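Local atomic coordinates of succinyl-CoA ligase (ADP-forming) subunit alpha (Methanosaeta concilii, PDB entry 6HXI), a protein that belongs to the succinyl-CoA ligase family as an alpha-type subunit, joins a CoA-ligase region to a citrate synthase-like C-terminal region, and binds coenzyme A. Residues 114-117 against 118-122. Sequence-based numbering, arbitrary orientation. Where two conformers were deposited one is given.
With COA (coenzyme A), chain G.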
loop_
_atom_site.group_PDB
_atom_site.type_symbol
_atom_site.label_atom_id
_atom_site.label_comp_id
_atom_site.label_asym_id
_atom_site.label_seq_id
_atom_site.Cartn_x
_atom_site.Cartn_y
_atom_site.Cartn_z
ATOM N N GLU B 114 38.040 -30.378 -9.529
ATOM C CA GLU B 114 38.448 -31.415 -10.450
ATOM C C GLU B 114 38.430 -30.752 -11.838
ATOM O O GLU B 114 37.563 -29.904 -12.104
ATOM C CB GLU B 114 37.447 -32.576 -10.403
ATOM C CG GLU B 114 37.949 -33.798 -11.174
ATOM C CD GLU B 114 37.344 -35.159 -10.866
ATOM O OE1 GLU B 114 38.108 -36.154 -10.870
ATOM O OE2 GLU B 114 36.108 -35.241 -10.668
ATOM N N GLY B 115 39.412 -31.101 -12.679
ATOM C CA GLY B 115 39.537 -30.590 -14.037
ATOM C C GLY B 115 40.403 -29.360 -14.193
ATOM O O GLY B 115 40.182 -28.566 -15.113
ATOM N N VAL B 116 41.357 -29.165 -13.268
ATOM C CA VAL B 116 42.315 -28.058 -13.291
ATOM C C VAL B 116 43.457 -28.418 -14.266
ATOM O O VAL B 116 44.024 -29.507 -14.148
ATOM C CB VAL B 116 42.850 -27.701 -11.867
ATOM C CG1 VAL B 116 43.894 -26.581 -11.914
ATOM C CG2 VAL B 116 41.709 -27.324 -10.919
ATOM N N PRO B 117 43.830 -27.527 -15.221
ATOM C CA PRO B 117 44.950 -27.848 -16.136
ATOM C C PRO B 117 46.208 -28.270 -15.418
ATOM O O PRO B 117 46.517 -27.754 -14.346
ATOM C CB PRO B 117 45.180 -26.541 -16.904
ATOM C CG PRO B 117 43.862 -25.888 -16.887
ATOM C CD PRO B 117 43.265 -26.200 -15.528
ATOM N N GLU B 118 46.940 -29.218 -16.019
ATOM C CA GLU B 118 48.199 -29.744 -15.475
ATOM C C GLU B 118 49.242 -28.638 -15.335
ATOM O O GLU B 118 49.937 -28.598 -14.316
ATOM C CB GLU B 118 48.697 -30.907 -16.321
ATOM C CG GLU B 118 47.839 -32.149 -16.155
ATOM C CD GLU B 118 47.974 -33.273 -17.169
ATOM O OE1 GLU B 118 48.940 -33.265 -17.963
ATOM O OE2 GLU B 118 47.114 -34.183 -17.146
ATOM N N ARG B 119 49.286 -27.695 -16.312
ATOM C CA ARG B 119 50.208 -26.557 -16.267
ATOM C C ARG B 119 49.972 -25.631 -15.040
ATOM O O ARG B 119 50.932 -25.249 -14.374
ATOM C CB ARG B 119 50.220 -25.769 -17.584
ATOM C CG ARG B 119 51.075 -24.510 -17.483
ATOM C CD ARG B 119 51.526 -23.905 -18.786
ATOM N NE ARG B 119 52.328 -22.715 -18.500
ATOM C CZ ARG B 119 53.621 -22.728 -18.180
ATOM N NH1 ARG B 119 54.255 -21.592 -17.913
ATOM N NH2 ARG B 119 54.293 -23.878 -18.129
ATOM N N GLN B 120 48.703 -25.311 -14.750
ATOM C CA GLN B 120 48.252 -24.510 -13.613
ATOM C C GLN B 120 48.637 -25.178 -12.286
ATOM O O GLN B 120 49.159 -24.499 -11.396
ATOM C CB GLN B 120 46.740 -24.295 -13.680
ATOM C CG GLN B 120 46.315 -23.275 -14.755
ATOM C CD GLN B 120 44.819 -23.076 -14.823
ATOM O OE1 GLN B 120 44.080 -23.333 -13.870
ATOM N NE2 GLN B 120 44.325 -22.649 -15.970
ATOM N N SER B 121 48.431 -26.513 -12.178
ATOM C CA SER B 121 48.796 -27.286 -10.975
ATOM C C SER B 121 50.304 -27.267 -10.746
ATOM O O SER B 121 50.731 -27.093 -9.604
ATOM C CB SER B 121 48.279 -28.707 -11.071
ATOM O OG SER B 121 46.873 -28.641 -10.970
ATOM N N ARG B 122 51.109 -27.428 -11.817
ATOM C CA ARG B 122 52.571 -27.360 -11.735
ATOM C C ARG B 122 53.011 -25.967 -11.248
ATOM O O ARG B 122 53.898 -25.866 -10.403
ATOM C CB ARG B 122 53.211 -27.634 -13.097
ATOM C CG ARG B 122 53.204 -29.079 -13.518
ATOM C CD ARG B 122 54.184 -29.324 -14.654
ATOM N NE ARG B 122 53.756 -28.709 -15.915
ATOM C CZ ARG B 122 52.924 -29.281 -16.783
ATOM N NH1 ARG B 122 52.601 -28.657 -17.907
ATOM N NH2 ARG B 122 52.441 -30.496 -16.550
HETATM N N1A COA G . 25.108 -15.916 -13.960
HETATM C C2A COA G . 26.339 -16.161 -14.421
HETATM N N3A COA G . 27.231 -17.065 -13.992
HETATM C C4A COA G . 26.768 -17.729 -12.921
HETATM C C5A COA G . 25.526 -17.579 -12.328
HETATM C C6A COA G . 24.650 -16.643 -12.913
HETATM N N6A COA G . 23.393 -16.461 -12.513
HETATM N N7A COA G . 25.432 -18.357 -11.185
HETATM C C8A COA G . 26.592 -18.958 -11.118
HETATM N N9A COA G . 27.455 -18.623 -12.132
HETATM C C1B COA G . 28.829 -19.082 -12.324
HETATM C C2B COA G . 29.776 -18.837 -11.156
HETATM O O2B COA G . 30.276 -17.498 -11.169
HETATM C C3B COA G . 30.867 -19.869 -11.463
HETATM O O3B COA G . 31.775 -19.407 -12.486
HETATM P P3B COA G . 33.285 -19.904 -12.620
HETATM O O7A COA G . 33.249 -21.395 -12.666
HETATM O O8A COA G . 33.806 -19.278 -13.863
HETATM O O9A COA G . 34.027 -19.321 -11.404
HETATM C C4B COA G . 30.110 -21.019 -12.139
HETATM O O4B COA G . 28.828 -20.482 -12.527
HETATM C C5B COA G . 29.924 -22.255 -11.295
HETATM O O5B COA G . 29.512 -21.830 -9.981
HETATM P P1A COA G . 30.119 -22.524 -8.631
HETATM O O1A COA G . 29.332 -22.248 -7.403
HETATM O O2A COA G . 31.606 -22.253 -8.467
HETATM O O3A COA G . 29.908 -24.025 -9.130
HETATM P P2A COA G . 29.930 -25.520 -8.583
HETATM O O4A COA G . 28.587 -25.893 -8.098
HETATM O O5A COA G . 30.324 -26.367 -9.771
HETATM O O6A COA G . 31.034 -25.588 -7.399
HETATM C CBP COA G . 32.849 -27.138 -6.890
HETATM C CCP COA G . 32.420 -25.880 -7.655
HETATM C CDP COA G . 34.337 -27.384 -7.172
HETATM C CEP COA G . 32.639 -26.969 -5.372
HETATM C CAP COA G . 31.999 -28.337 -7.393
HETATM O OAP COA G . 31.935 -28.365 -8.808
HETATM C C9P COA G . 32.392 -29.716 -6.880
HETATM O O9P COA G . 32.025 -30.084 -5.762
HETATM N N8P COA G . 33.127 -30.481 -7.704
HETATM C C7P COA G . 33.658 -31.780 -7.314
HETATM C C6P COA G . 35.162 -31.776 -7.270
HETATM C C5P COA G . 35.730 -33.143 -6.967
HETATM O O5P COA G . 35.130 -34.163 -7.301
HETATM N N4P COA G . 36.887 -33.168 -6.307
HETATM C C3P COA G . 37.511 -34.402 -5.846
HETATM C C2P COA G . 36.919 -34.908 -4.546
HETATM S S1P COA G . 37.960 -36.309 -4.054
HETATM O O HOH W 1 45.648 -30.674 -12.113
#
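A single water bridges Val116 and Ser121 across the start of a helix: it donates to Val116 O at 2.9 Å and accepts from Ser121 OG at 2.6 Å, which fixes the serine proton as pointing to the water. Ser121 reaches it because its hydroxyl stands anti to the carbonyl carbon (chi1 -69°), turned back toward the helix start. That hydroxyl also lies 3.7 Å from Val116 CG1, the branch set anti to the backbone N.

Pro117 occupies the N-cap position, and its carbonyl opens the helical bonding: Ser121 N donates to Pro117 O at 3.1 Å, with an N-H...O angle of 161°. On the ring side, the extended chain of Gln120 crosses the proline obliquely and brings its amide against the ring, NE2 3.4 Å from Pro117 CG and OE1 3.4 Å from Pro117 CD. Trp226 of the citrate lyase chain packs on both residues. That chain also supplies Asp220, whose carboxylate accepts from Glu118 N in the first turn, and Gln3, which bonds Glu118 OE1.

Upstream, Glu114 lays CB 3.9 Å from C5P of coenzyme A. The arrangement is a helix N-terminus with proline at the N-cap, following strand 108-111 in the parallel part of a mixed sheet, within a Rossmann-like CoA-binding fold, its preceding loop lining the coenzyme A pocket.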